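Local coordinates for carboxypeptidase 1 (Deinococcus radiodurans str. R1, PDB 5GIV), which is an M32-family metallocarboxypeptidase with one bound zinc ion that probably removes amino acids one by one, with broad specificity, from peptide C-termini, at residues N126-M131 / D402-D407; Q230-H235 / T250-Q255; N426-Q431 / Q482-G487. All coordinates share one frame; numbering follows the deposited sequence.

Interaction 1 of 3, residues N126-M131 / D402-D407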
ATOM      1  N   ASN A 126       0.925  12.980 -29.374  1.00 20.72           N
ATOM      2  CA  ASN A 126       0.262  12.735 -30.650  1.00 20.74           C
ATOM      3  C   ASN A 126       1.185  11.984 -31.614  1.00 20.75           C
ATOM      4  O   ASN A 126       1.303  12.304 -32.802  1.00 20.73           O
ATOM      5  CB  ASN A 126      -0.239  14.043 -31.261  1.00 20.69           C
ATOM      6  CG  ASN A 126      -1.119  13.812 -32.467  1.00 20.71           C
ATOM      7  OD1 ASN A 126      -1.935  12.889 -32.475  1.00 20.77           O
ATOM      8  ND2 ASN A 126      -0.982  14.662 -33.487  1.00 20.69           N
ATOM      9  N   ASP A 127       1.831  10.950 -31.088  1.00 23.13           N
ATOM     10  CA  ASP A 127       2.812  10.173 -31.828  1.00 23.18           C
ATOM     11  C   ASP A 127       2.253   8.771 -32.055  1.00 23.24           C
ATOM     12  O   ASP A 127       2.672   7.790 -31.433  1.00 23.27           O
ATOM     13  CB  ASP A 127       4.155  10.154 -31.067  1.00 23.20           C
ATOM     14  CG  ASP A 127       5.304   9.608 -31.902  1.00 23.23           C
ATOM     15  OD1 ASP A 127       5.103   9.324 -33.103  1.00 23.25           O
ATOM     16  OD2 ASP A 127       6.416   9.488 -31.354  1.00 23.27           O
ATOM     17  N   PHE A 128       1.243   8.691 -32.924  1.00 27.22           N
ATOM     18  CA  PHE A 128       0.681   7.386 -33.247  1.00 27.29           C
ATOM     19  C   PHE A 128       1.656   6.565 -34.077  1.00 27.35           C
ATOM     20  O   PHE A 128       1.708   5.338 -33.944  1.00 27.42           O
ATOM     21  CB  PHE A 128      -0.651   7.520 -33.985  1.00 27.31           C
ATOM     22  CG  PHE A 128      -1.246   6.193 -34.378  1.00 27.39           C
ATOM     23  CD1 PHE A 128      -1.926   5.422 -33.445  1.00 27.41           C
ATOM     24  CD2 PHE A 128      -1.111   5.707 -35.670  1.00 27.45           C
ATOM     25  CE1 PHE A 128      -2.465   4.199 -33.790  1.00 27.48           C
ATOM     26  CE2 PHE A 128      -1.653   4.479 -36.024  1.00 27.52           C
ATOM     27  CZ  PHE A 128      -2.329   3.726 -35.080  1.00 27.53           C
ATOM     28  N   GLY A 129       2.420   7.222 -34.955  1.00 27.57           N
ATOM     29  CA  GLY A 129       3.399   6.503 -35.751  1.00 27.64           C
ATOM     30  C   GLY A 129       4.385   5.712 -34.910  1.00 27.68           C
ATOM     31  O   GLY A 129       4.850   4.650 -35.326  1.00 27.78           O
ATOM     32  N   ARG A 130       4.697   6.195 -33.711  1.00 24.01           N
ATOM     33  CA  ARG A 130       5.593   5.441 -32.842  1.00 24.06           C
ATOM     34  C   ARG A 130       4.940   4.167 -32.318  1.00 24.11           C
ATOM     35  O   ARG A 130       5.626   3.152 -32.142  1.00 24.19           O
ATOM     36  CB  ARG A 130       6.053   6.315 -31.676  1.00 24.00           C
ATOM     37  CG  ARG A 130       6.890   5.601 -30.621  1.00 24.07           C
ATOM     38  CD  ARG A 130       7.207   6.554 -29.481  1.00 24.03           C
ATOM     39  NE  ARG A 130       7.924   5.936 -28.367  1.00 24.10           N
ATOM     40  CZ  ARG A 130       8.189   6.564 -27.220  1.00 24.08           C
ATOM     41  NH1 ARG A 130       7.794   7.822 -27.039  1.00 24.00           N
ATOM     42  NH2 ARG A 130       8.833   5.934 -26.246  1.00 24.15           N
ATOM     43  N   MET A 131       3.623   4.190 -32.068  1.00 22.62           N
ATOM     44  CA  MET A 131       2.961   3.022 -31.512  1.00 22.65           C
ATOM     45  C   MET A 131       2.633   1.963 -32.560  1.00 22.72           C
ATOM     46  O   MET A 131       2.361   0.813 -32.191  1.00 22.76           O
ATOM     47  CB  MET A 131       1.676   3.436 -30.790  1.00 22.61           C
ATOM     48  CG  MET A 131       1.892   4.453 -29.689  1.00 22.56           C
ATOM     49  SD  MET A 131       3.240   4.012 -28.578  1.00 22.60           S
ATOM     50  CE  MET A 131       2.741   2.387 -28.004  1.00 22.66           C
ATOM     51  N   ASP A 402      -6.899  11.947 -28.681  1.00 25.16           N
ATOM     52  CA  ASP A 402      -8.221  11.471 -28.312  1.00 25.22           C
ATOM     53  C   ASP A 402      -8.858  10.643 -29.418  1.00 25.27           C
ATOM     54  O   ASP A 402     -10.062  10.365 -29.363  1.00 25.33           O
ATOM     55  CB  ASP A 402      -9.105  12.654 -27.930  1.00 25.24           C
ATOM     56  CG  ASP A 402      -8.619  13.359 -26.662  1.00 25.21           C
ATOM     57  OD1 ASP A 402      -7.943  12.711 -25.835  1.00 25.20           O
ATOM     58  OD2 ASP A 402      -8.905  14.563 -26.500  1.00 25.21           O
ATOM     59  N   GLY A 403      -8.078  10.279 -30.442  1.00 17.33           N
ATOM     60  CA  GLY A 403      -8.458   9.274 -31.411  1.00 17.32           C
ATOM     61  C   GLY A 403      -7.991   7.897 -30.990  1.00 17.33           C
ATOM     62  O   GLY A 403      -8.297   7.452 -29.880  1.00 17.33           O
ATOM     63  N   ALA A 404      -7.240   7.215 -31.866  1.00 20.97           N
ATOM     64  CA  ALA A 404      -6.819   5.831 -31.633  1.00 21.00           C
ATOM     65  C   ALA A 404      -5.855   5.666 -30.459  1.00 20.96           C
ATOM     66  O   ALA A 404      -5.642   4.536 -30.016  1.00 20.98           O
ATOM     67  CB  ALA A 404      -6.186   5.250 -32.899  1.00 21.04           C
ATOM     68  N   LEU A 405      -5.234   6.741 -29.973  1.00 17.37           N
ATOM     69  CA  LEU A 405      -4.396   6.676 -28.777  1.00 17.40           C
ATOM     70  C   LEU A 405      -5.200   6.836 -27.489  1.00 17.39           C
ATOM     71  O   LEU A 405      -4.623   6.759 -26.396  1.00 17.41           O
ATOM     72  CB  LEU A 405      -3.306   7.756 -28.829  1.00 17.45           C
ATOM     73  CG  LEU A 405      -2.268   7.707 -29.956  1.00 17.48           C
ATOM     74  CD1 LEU A 405      -1.504   9.020 -30.051  1.00 17.53           C
ATOM     75  CD2 LEU A 405      -1.298   6.568 -29.720  1.00 17.50           C
ATOM     76  N   GLN A 406      -6.517   7.033 -27.599  1.00 18.99           N
ATOM     77  CA  GLN A 406      -7.325   7.459 -26.455  1.00 19.00           C
ATOM     78  C   GLN A 406      -7.320   6.431 -25.328  1.00 19.03           C
ATOM     79  O   GLN A 406      -7.052   6.767 -24.165  1.00 19.02           O
ATOM     80  CB  GLN A 406      -8.757   7.741 -26.904  1.00 19.04           C
ATOM     81  CG  GLN A 406      -9.722   7.849 -25.756  1.00 19.07           C
ATOM     82  CD  GLN A 406     -11.160   8.030 -26.201  1.00 19.14           C
ATOM     83  OE1 GLN A 406     -12.080   7.636 -25.492  1.00 19.19           O
ATOM     84  NE2 GLN A 406     -11.363   8.650 -27.361  1.00 19.14           N
ATOM     85  N   ASP A 407      -7.646   5.183 -25.642  1.00 19.23           N
ATOM     86  CA  ASP A 407      -7.818   4.161 -24.622  1.00 19.27           C
ATOM     87  C   ASP A 407      -6.564   3.301 -24.484  1.00 19.26           C
ATOM     88  O   ASP A 407      -5.848   3.047 -25.458  1.00 19.26           O
ATOM     89  CB  ASP A 407      -9.045   3.298 -24.936  1.00 19.33           C
ATOM     90  CG  ASP A 407     -10.352   3.913 -24.392  1.00 19.36           C
ATOM     91  OD1 ASP A 407     -10.357   4.388 -23.231  1.00 19.35           O
ATOM     92  OD2 ASP A 407     -11.368   3.932 -25.128  1.00 19.40           O
TER

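Interaction 2 of 3, residues Q230-H235 / T250-Q255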
ATOM      1  N   GLN A 230     -11.157   4.153  -0.067  1.00 18.56           N
ATOM      2  CA  GLN A 230     -11.076   4.902  -1.314  1.00 18.60           C
ATOM      3  C   GLN A 230      -9.868   5.832  -1.275  1.00 18.66           C
ATOM      4  O   GLN A 230      -9.540   6.390  -0.226  1.00 18.70           O
ATOM      5  CB  GLN A 230     -12.358   5.724  -1.569  1.00 18.66           C
ATOM      6  CG  GLN A 230     -12.331   6.504  -2.890  1.00 18.72           C
ATOM      7  CD  GLN A 230     -13.615   7.289  -3.178  1.00 18.79           C
ATOM      8  OE1 GLN A 230     -14.161   7.211  -4.278  1.00 18.81           O
ATOM      9  NE2 GLN A 230     -14.093   8.044  -2.197  1.00 18.83           N
ATOM     10  N   ASP A 231      -9.218   6.004  -2.426  1.00 18.93           N
ATOM     11  CA  ASP A 231      -8.106   6.937  -2.567  1.00 18.99           C
ATOM     12  C   ASP A 231      -8.190   7.610  -3.933  1.00 19.01           C
ATOM     13  O   ASP A 231      -8.995   7.232  -4.787  1.00 18.98           O
ATOM     14  CB  ASP A 231      -6.756   6.232  -2.397  1.00 18.94           C
ATOM     15  CG  ASP A 231      -6.583   5.620  -1.014  1.00 18.94           C
ATOM     16  OD1 ASP A 231      -6.188   6.357  -0.090  1.00 19.01           O
ATOM     17  OD2 ASP A 231      -6.854   4.408  -0.842  1.00 18.87           O
ATOM     18  N   LEU A 232      -7.329   8.603  -4.142  1.00 28.75           N
ATOM     19  CA  LEU A 232      -7.286   9.363  -5.385  1.00 28.72           C
ATOM     20  C   LEU A 232      -6.228   8.801  -6.323  1.00 28.69           C
ATOM     21  O   LEU A 232      -5.113   8.487  -5.899  1.00 28.70           O
ATOM     22  CB  LEU A 232      -6.991  10.836  -5.114  1.00 28.74           C
ATOM     23  CG  LEU A 232      -8.050  11.638  -4.379  1.00 28.80           C
ATOM     24  CD1 LEU A 232      -7.609  13.075  -4.209  1.00 28.82           C
ATOM     25  CD2 LEU A 232      -9.315  11.596  -5.195  1.00 28.79           C
ATOM     26  N   THR A 233      -6.581   8.675  -7.600  1.00 30.34           N
ATOM     27  CA  THR A 233      -5.628   8.257  -8.620  1.00 30.31           C
ATOM     28  C   THR A 233      -5.953   8.982  -9.921  1.00 30.26           C
ATOM     29  O   THR A 233      -6.937   9.721 -10.020  1.00 30.25           O
ATOM     30  CB  THR A 233      -5.624   6.738  -8.821  1.00 30.31           C
ATOM     31  OG1 THR A 233      -6.901   6.309  -9.306  1.00 30.31           O
ATOM     32  CG2 THR A 233      -5.295   6.027  -7.526  1.00 30.36           C
ATOM     33  N   HIS A 234      -5.112   8.754 -10.931  1.00 54.79           N
ATOM     34  CA  HIS A 234      -5.363   9.343 -12.239  1.00 54.74           C
ATOM     35  C   HIS A 234      -6.607   8.729 -12.869  1.00 54.70           C
ATOM     36  O   HIS A 234      -7.409   9.434 -13.490  1.00 54.67           O
ATOM     37  CB  HIS A 234      -4.131   9.140 -13.133  1.00 54.74           C
ATOM     38  CG  HIS A 234      -4.135   9.950 -14.398  1.00 54.70           C
ATOM     39  ND1 HIS A 234      -4.969  11.033 -14.596  1.00 54.70           N
ATOM     40  CD2 HIS A 234      -3.378   9.853 -15.518  1.00 54.67           C
ATOM     41  CE1 HIS A 234      -4.735  11.558 -15.786  1.00 54.65           C
ATOM     42  NE2 HIS A 234      -3.774  10.860 -16.368  1.00 54.62           N
ATOM     43  N   HIS A 235      -6.788   7.418 -12.707  1.00 48.72           N
ATOM     44  CA  HIS A 235      -7.918   6.693 -13.282  1.00 48.73           C
ATOM     45  C   HIS A 235      -8.663   5.906 -12.210  1.00 48.75           C
ATOM     46  O   HIS A 235      -8.051   5.055 -11.533  1.00 48.76           O
ATOM     47  CB  HIS A 235      -7.447   5.772 -14.407  1.00 48.71           C
ATOM     48  CG  HIS A 235      -6.770   6.504 -15.519  1.00 48.68           C
ATOM     49  ND1 HIS A 235      -7.464   7.274 -16.430  1.00 48.66           N
ATOM     50  CD2 HIS A 235      -5.462   6.616 -15.849  1.00 48.66           C
ATOM     51  CE1 HIS A 235      -6.613   7.811 -17.287  1.00 48.62           C
ATOM     52  NE2 HIS A 235      -5.392   7.431 -16.955  1.00 48.62           N
ATOM     53  N   THR A 250     -10.947   7.157  -7.001  1.00 17.87           N
ATOM     54  CA  THR A 250     -11.736   8.134  -7.732  1.00 17.86           C
ATOM     55  C   THR A 250     -10.823   9.280  -8.150  1.00 17.81           C
ATOM     56  O   THR A 250      -9.639   9.329  -7.791  1.00 17.80           O
ATOM     57  CB  THR A 250     -12.920   8.637  -6.890  1.00 17.91           C
ATOM     58  OG1 THR A 250     -13.854   9.332  -7.728  1.00 17.91           O
ATOM     59  CG2 THR A 250     -12.435   9.566  -5.762  1.00 17.95           C
ATOM     60  N   ARG A 251     -11.383  10.194  -8.941  1.00 35.81           N
ATOM     61  CA  ARG A 251     -10.659  11.348  -9.457  1.00 35.77           C
ATOM     62  C   ARG A 251     -11.537  12.577  -9.315  1.00 35.79           C
ATOM     63  O   ARG A 251     -12.716  12.536  -9.677  1.00 35.82           O
ATOM     64  CB  ARG A 251     -10.268  11.120 -10.915  1.00 35.71           C
ATOM     65  CG  ARG A 251      -9.947  12.359 -11.689  1.00 35.70           C
ATOM     66  CD  ARG A 251     -10.012  12.032 -13.172  1.00 35.67           C
ATOM     67  NE  ARG A 251     -11.340  11.556 -13.564  1.00 35.73           N
ATOM     68  CZ  ARG A 251     -11.569  10.754 -14.602  1.00 35.72           C
ATOM     69  NH1 ARG A 251     -10.554  10.325 -15.351  1.00 35.66           N
ATOM     70  NH2 ARG A 251     -12.812  10.377 -14.887  1.00 35.76           N
ATOM     71  N   VAL A 252     -10.980  13.661  -8.779  1.00 20.68           N
ATOM     72  CA  VAL A 252     -11.759  14.833  -8.406  1.00 20.72           C
ATOM     73  C   VAL A 252     -11.393  16.004  -9.304  1.00 20.67           C
ATOM     74  O   VAL A 252     -10.210  16.322  -9.467  1.00 20.64           O
ATOM     75  CB  VAL A 252     -11.544  15.203  -6.933  1.00 20.79           C
ATOM     76  CG1 VAL A 252     -12.479  16.355  -6.540  1.00 20.85           C
ATOM     77  CG2 VAL A 252     -11.769  13.988  -6.060  1.00 20.86           C
ATOM     78  N   LYS A 253     -12.409  16.659  -9.862  1.00 25.10           N
ATOM     79  CA  LYS A 253     -12.261  17.916 -10.585  1.00 25.06           C
ATOM     80  C   LYS A 253     -13.075  18.987  -9.867  1.00 25.12           C
ATOM     81  O   LYS A 253     -14.306  18.932  -9.856  1.00 25.16           O
ATOM     82  CB  LYS A 253     -12.703  17.776 -12.042  1.00 25.01           C
ATOM     83  CG  LYS A 253     -11.715  16.993 -12.874  1.00 24.95           C
ATOM     84  CD  LYS A 253     -11.920  17.199 -14.357  1.00 24.91           C
ATOM     85  CE  LYS A 253     -12.898  16.200 -14.897  1.00 24.96           C
ATOM     86  NZ  LYS A 253     -12.207  14.889 -15.040  1.00 24.95           N
ATOM     87  N   GLU A 254     -12.396  19.962  -9.266  1.00 20.47           N
ATOM     88  CA  GLU A 254     -13.140  21.034  -8.621  1.00 20.52           C
ATOM     89  C   GLU A 254     -13.981  21.819  -9.618  1.00 20.47           C
ATOM     90  O   GLU A 254     -14.973  22.436  -9.223  1.00 20.52           O
ATOM     91  CB  GLU A 254     -12.193  21.976  -7.875  1.00 20.55           C
ATOM     92  CG  GLU A 254     -11.548  21.336  -6.657  1.00 20.62           C
ATOM     93  CD  GLU A 254     -11.113  22.347  -5.608  1.00 20.71           C
ATOM     94  OE1 GLU A 254     -11.001  23.552  -5.930  1.00 20.70           O
ATOM     95  OE2 GLU A 254     -10.921  21.930  -4.443  1.00 20.80           O
ATOM     96  N   GLN A 255     -13.632  21.787 -10.901  1.00 25.42           N
ATOM     97  CA  GLN A 255     -14.408  22.512 -11.898  1.00 25.40           C
ATOM     98  C   GLN A 255     -15.653  21.759 -12.361  1.00 25.42           C
ATOM     99  O   GLN A 255     -16.415  22.306 -13.158  1.00 25.41           O
ATOM    100  CB  GLN A 255     -13.538  22.848 -13.113  1.00 25.34           C
ATOM    101  CG  GLN A 255     -13.062  21.641 -13.916  1.00 25.31           C
ATOM    102  CD  GLN A 255     -11.742  21.034 -13.432  1.00 25.32           C
ATOM    103  OE1 GLN A 255     -11.392  21.095 -12.243  1.00 25.37           O
ATOM    104  NE2 GLN A 255     -10.999  20.431 -14.372  1.00 25.26           N
TER

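Interaction 3 of 3, residues N426-Q431 / Q482-G487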
ATOM      1  N   ASN A 426     -23.930  -2.380 -19.371  1.00 18.52           N
ATOM      2  CA  ASN A 426     -25.020  -1.417 -19.482  1.00 18.66           C
ATOM      3  C   ASN A 426     -26.357  -2.136 -19.647  1.00 18.82           C
ATOM      4  O   ASN A 426     -27.358  -1.782 -19.006  1.00 18.93           O
ATOM      5  CB  ASN A 426     -24.780  -0.472 -20.658  1.00 18.67           C
ATOM      6  CG  ASN A 426     -23.809   0.640 -20.332  1.00 18.55           C
ATOM      7  OD1 ASN A 426     -23.689   1.069 -19.180  1.00 18.52           O
ATOM      8  ND2 ASN A 426     -23.136   1.147 -21.363  1.00 18.50           N
ATOM      9  N   VAL A 427     -26.396  -3.138 -20.530  1.00 24.04           N
ATOM     10  CA  VAL A 427     -27.634  -3.874 -20.761  1.00 24.21           C
ATOM     11  C   VAL A 427     -28.079  -4.566 -19.478  1.00 24.18           C
ATOM     12  O   VAL A 427     -29.214  -4.393 -19.013  1.00 24.33           O
ATOM     13  CB  VAL A 427     -27.443  -4.882 -21.909  1.00 24.21           C
ATOM     14  CG1 VAL A 427     -28.688  -5.716 -22.099  1.00 24.37           C
ATOM     15  CG2 VAL A 427     -27.071  -4.164 -23.197  1.00 24.24           C
ATOM     16  N   LEU A 428     -27.172  -5.330 -18.864  1.00 20.91           N
ATOM     17  CA  LEU A 428     -27.538  -6.134 -17.706  1.00 20.88           C
ATOM     18  C   LEU A 428     -27.918  -5.281 -16.503  1.00 20.89           C
ATOM     19  O   LEU A 428     -28.696  -5.732 -15.654  1.00 20.93           O
ATOM     20  CB  LEU A 428     -26.392  -7.079 -17.352  1.00 20.67           C
ATOM     21  CG  LEU A 428     -26.193  -8.271 -18.286  1.00 20.66           C
ATOM     22  CD1 LEU A 428     -25.017  -9.115 -17.834  1.00 20.47           C
ATOM     23  CD2 LEU A 428     -27.463  -9.120 -18.340  1.00 20.79           C
ATOM     24  N   SER A 429     -27.414  -4.048 -16.417  1.00 20.80           N
ATOM     25  CA  SER A 429     -27.722  -3.205 -15.264  1.00 20.81           C
ATOM     26  C   SER A 429     -29.228  -3.007 -15.110  1.00 21.02           C
ATOM     27  O   SER A 429     -29.771  -3.148 -14.008  1.00 21.03           O
ATOM     28  CB  SER A 429     -27.006  -1.854 -15.379  1.00 20.77           C
ATOM     29  OG  SER A 429     -27.517  -1.066 -16.438  1.00 20.90           O
ATOM     30  N   ALA A 430     -29.919  -2.678 -16.208  1.00 23.88           N
ATOM     31  CA  ALA A 430     -31.371  -2.497 -16.152  1.00 24.10           C
ATOM     32  C   ALA A 430     -32.108  -3.822 -15.982  1.00 24.15           C
ATOM     33  O   ALA A 430     -33.168  -3.861 -15.344  1.00 24.30           O
ATOM     34  CB  ALA A 430     -31.866  -1.780 -17.407  1.00 24.25           C
ATOM     35  N   GLN A 431     -31.589  -4.902 -16.569  1.00 19.42           N
ATOM     36  CA  GLN A 431     -32.223  -6.208 -16.422  1.00 19.45           C
ATOM     37  C   GLN A 431     -32.172  -6.668 -14.971  1.00 19.32           C
ATOM     38  O   GLN A 431     -33.179  -7.121 -14.418  1.00 19.41           O
ATOM     39  CB  GLN A 431     -31.549  -7.220 -17.355  1.00 19.37           C
ATOM     40  CG  GLN A 431     -32.149  -8.627 -17.363  1.00 19.41           C
ATOM     41  CD  GLN A 431     -31.643  -9.474 -18.541  1.00 19.39           C
ATOM     42  OE1 GLN A 431     -31.095  -8.943 -19.506  1.00 19.39           O
ATOM     43  NE2 GLN A 431     -31.823 -10.798 -18.456  1.00 19.34           N
ATOM     44  N   GLN A 482     -34.765 -14.736 -17.311  1.00 31.04           N
ATOM     45  CA  GLN A 482     -34.536 -14.815 -18.746  1.00 31.11           C
ATOM     46  C   GLN A 482     -33.064 -14.561 -19.042  1.00 30.89           C
ATOM     47  O   GLN A 482     -32.311 -14.076 -18.194  1.00 30.72           O
ATOM     48  CB  GLN A 482     -35.408 -13.815 -19.502  1.00 31.37           C
ATOM     49  CG  GLN A 482     -35.287 -12.404 -18.972  1.00 31.38           C
ATOM     50  CD  GLN A 482     -36.198 -11.432 -19.689  1.00 31.66           C
ATOM     51  OE1 GLN A 482     -36.524 -11.617 -20.858  1.00 31.83           O
ATOM     52  NE2 GLN A 482     -36.617 -10.390 -18.990  1.00 31.74           N
ATOM     53  N   ALA A 483     -32.660 -14.907 -20.262  1.00 17.80           N
ATOM     54  CA  ALA A 483     -31.301 -14.677 -20.714  1.00 17.75           C
ATOM     55  C   ALA A 483     -31.086 -13.189 -20.995  1.00 17.67           C
ATOM     56  O   ALA A 483     -32.014 -12.370 -20.938  1.00 17.65           O
ATOM     57  CB  ALA A 483     -31.010 -15.516 -21.959  1.00 17.76           C
ATOM     58  N   LEU A 484     -29.848 -12.841 -21.337  1.00 22.60           N
ATOM     59  CA  LEU A 484     -29.512 -11.459 -21.641  1.00 22.62           C
ATOM     60  C   LEU A 484     -30.463 -10.887 -22.685  1.00 22.86           C
ATOM     61  O   LEU A 484     -30.680 -11.487 -23.738  1.00 22.95           O
ATOM     62  CB  LEU A 484     -28.063 -11.383 -22.129  1.00 22.47           C
ATOM     63  CG  LEU A 484     -27.517 -10.055 -22.653  1.00 22.49           C
ATOM     64  CD1 LEU A 484     -27.581  -8.994 -21.580  1.00 22.48           C
ATOM     65  CD2 LEU A 484     -26.071 -10.237 -23.110  1.00 22.31           C
ATOM     66  N   THR A 485     -31.064  -9.741 -22.369  1.00 18.29           N
ATOM     67  CA  THR A 485     -31.931  -9.058 -23.315  1.00 18.52           C
ATOM     68  C   THR A 485     -31.812  -7.553 -23.125  1.00 18.54           C
ATOM     69  O   THR A 485     -31.774  -7.066 -21.995  1.00 18.47           O
ATOM     70  CB  THR A 485     -33.400  -9.492 -23.169  1.00 18.75           C
ATOM     71  OG1 THR A 485     -34.246  -8.588 -23.898  1.00 19.00           O
ATOM     72  CG2 THR A 485     -33.819  -9.502 -21.713  1.00 18.72           C
ATOM     73  N   ALA A 486     -31.797  -6.822 -24.236  1.00 18.35           N
ATOM     74  CA  ALA A 486     -31.761  -5.367 -24.202  1.00 18.37           C
ATOM     75  C   ALA A 486     -33.113  -4.755 -23.884  1.00 18.61           C
ATOM     76  O   ALA A 486     -33.206  -3.530 -23.754  1.00 18.64           O
ATOM     77  CB  ALA A 486     -31.281  -4.814 -25.544  1.00 18.39           C
ATOM     78  N   GLY A 487     -34.152  -5.573 -23.740  1.00 20.95           N
ATOM     79  CA  GLY A 487     -35.483  -5.068 -23.528  1.00 21.19           C
ATOM     80  C   GLY A 487     -35.560  -4.121 -22.354  1.00 21.15           C
ATOM     81  O   GLY A 487     -35.885  -2.942 -22.503  1.00 21.25           O
TER
HETATM   82  O   HOH W   1     -31.833  -5.050 -20.364  1.00 28.99           O

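Interaction 1 of 3, residues N126-M131 / D402-D407
Gln-406 NE2 donates to two backbone carbonyls, Asp-402 O at 2.9 Å and Leu-347 O, fixing the flank of the type I turn 403-406, whose middle residues Ala-404 and Leu-405 meet Phe-128 and Met-131. The turn itself is closed by the bond from Gln-406 N to Gly-403 O. No hydrogen bond joins the two segments; the evidence for contact is apolar. Leu-405 divides its methyls: CD1 lies 4.0 Å from Asp-127 N, against the backbone leading into the helix, while CD2 enters between two side chains. This CD2 meets Phe-128 CD1 at 3.9 Å, at the ring edge and near its plane, and Met-131 CG at 3.8 Å. Phe-128 has CG anti to its backbone N (chi1 178°), which carries the ring toward the turn and brings CE1 to 4.0 Å from Ala-404 CB. Trp-119 and Ala-122 of helix 102-122 pack on Met-131, and Leu-381 and Ala-382 on Phe-128. Asn-126 OD1 accepts from Asp-400 N, a further tie to the loop preceding 402-407. Asp-127 OD1 accepts from Arg-130 N at 3.2 Å, approached from above the carboxylate plane. This corner between helices combines a Schellman motif, with Asn-126 at C-prime, and an immediately following Asp-127 N-cap that starts helix 128-147.

Interaction 2 of 3, residues Q230-H235 / T250-Q255
A short parallel beta bridge, extended by side-chain packing, joins segment 230-235 to segment 250-255 at an outer strand of the small mixed sheet. The evidence is a pair of backbone bonds flanking Leu-232: Thr-250 N to Asp-231 O (3.0 Å) and Thr-233 N to Thr-250 O (3.1 Å, N-H...O angle 162°). Leu-232 and Thr-250 put their side chains on the same sheet face. With CG anti to the carbonyl carbon (chi1 -67°), Leu-232 carries CD2 past the bridge to Val-252 CG2, 3.5 Å away.

Gln-230 uses an extended chain to lay its amide across Thr-250, OE1 standing 3.2 Å from Thr-250 CB. The polar end of this pair is completed by Thr-264, whose OG1 hydrogen-bonds both Gln-230 OE1 and Thr-250 OG1. Thr-264 belongs to helix 257-275, the helix of the HExxH motif: His-266 and His-270 bind zinc, and the side chain of Glu-267, the predicted proton donor/acceptor, is about 6 Å from that of Gln-230. A leucine at Gln-230 would lack the amide oxygen and would probably leave the Thr-264 hydroxyl without one of its partners, weakening the tie between strand 230-232 and that helix.

Beyond the strand, Arg-251 runs its aliphatic part beside the departing backbone, with CB 3.7 Å from Thr-233 O. The bend at chi3 (60°) turns its guanidinium obliquely to the His-235 ring, without a hydrogen bond to it. Thr-233 OG1 donates to His-235 O at 2.8 Å, spanning the bend where His-234 and His-235 leave the strand, and also hydrogen-bonds Thr-249 OG1.

Interaction 3 of 3, residues N426-Q431 / Q482-G487
The side-chain amide of Gln-431 pairs with the backbone of 483-485 through both its polar atoms. OE1 accepts from Thr-485 N at 3.0 Å with a fairly straight N-H...O angle of 162°. NE2 donates to Ala-483 O at 2.9 Å, from above that carbonyl's plane, and also bonds Thr-480 OG1, so each end of the amide has a partner and its flip is settled. The extended chain, with CG anti to the backbone N (chi1 -177°), gives the amide this reach from the helix. Beside it, Leu-484 CD1 lies against two helix side chains, 3.5 Å from Val-427 CG1 and a doubtfully short 3.2 Å from Leu-428 CD2; the Leu-484 side chain crosses each of them at about a right angle. A water adds a third polar link, donating to Val-427 O (3.0 Å) and to Thr-485 O (2.6 Å).

Within the all-helical surroundings this is a helix-to-loop junction: helix 420-439 receives the connection between helices 472-480 and 487-501. Thr-485 prepares the next helix, its OG1 accepting a capping bond from Gly-487 N at 3.0 Å. Farther out, Val-175 and Leu-179 of helix 169-193 and Tyr-489 cover Val-427, while Ile-476 touches both Leu-428 and Gln-431. Leu-428 also packs on Ser-297, next in sequence to the zinc ligand Glu-296, whose side chain is about 8 Å from that of Leu-428.

Interaction 1 is the most buried of the three yet the most peripheral, its centre about 23 Å from that of the chain, against 17 Å and 16 Å for interactions 2 and 3, which are partly buried. Its chemistry is apolar between the segments; its polar bonds lie within each segment or run to neighbouring parts of the chain. Interaction 2 relies on backbone pairing in the sheet, whereas interaction 3 lets a helix glutamine do the bonding to a loop's backbone. The contacts share no helix or strand and do not touch. Interactions 2 and 3, on opposite sides of the chain's centre, adjoin different zinc-ligand helices, 257-275 and 292-306; interaction 1 lies away from the metal site.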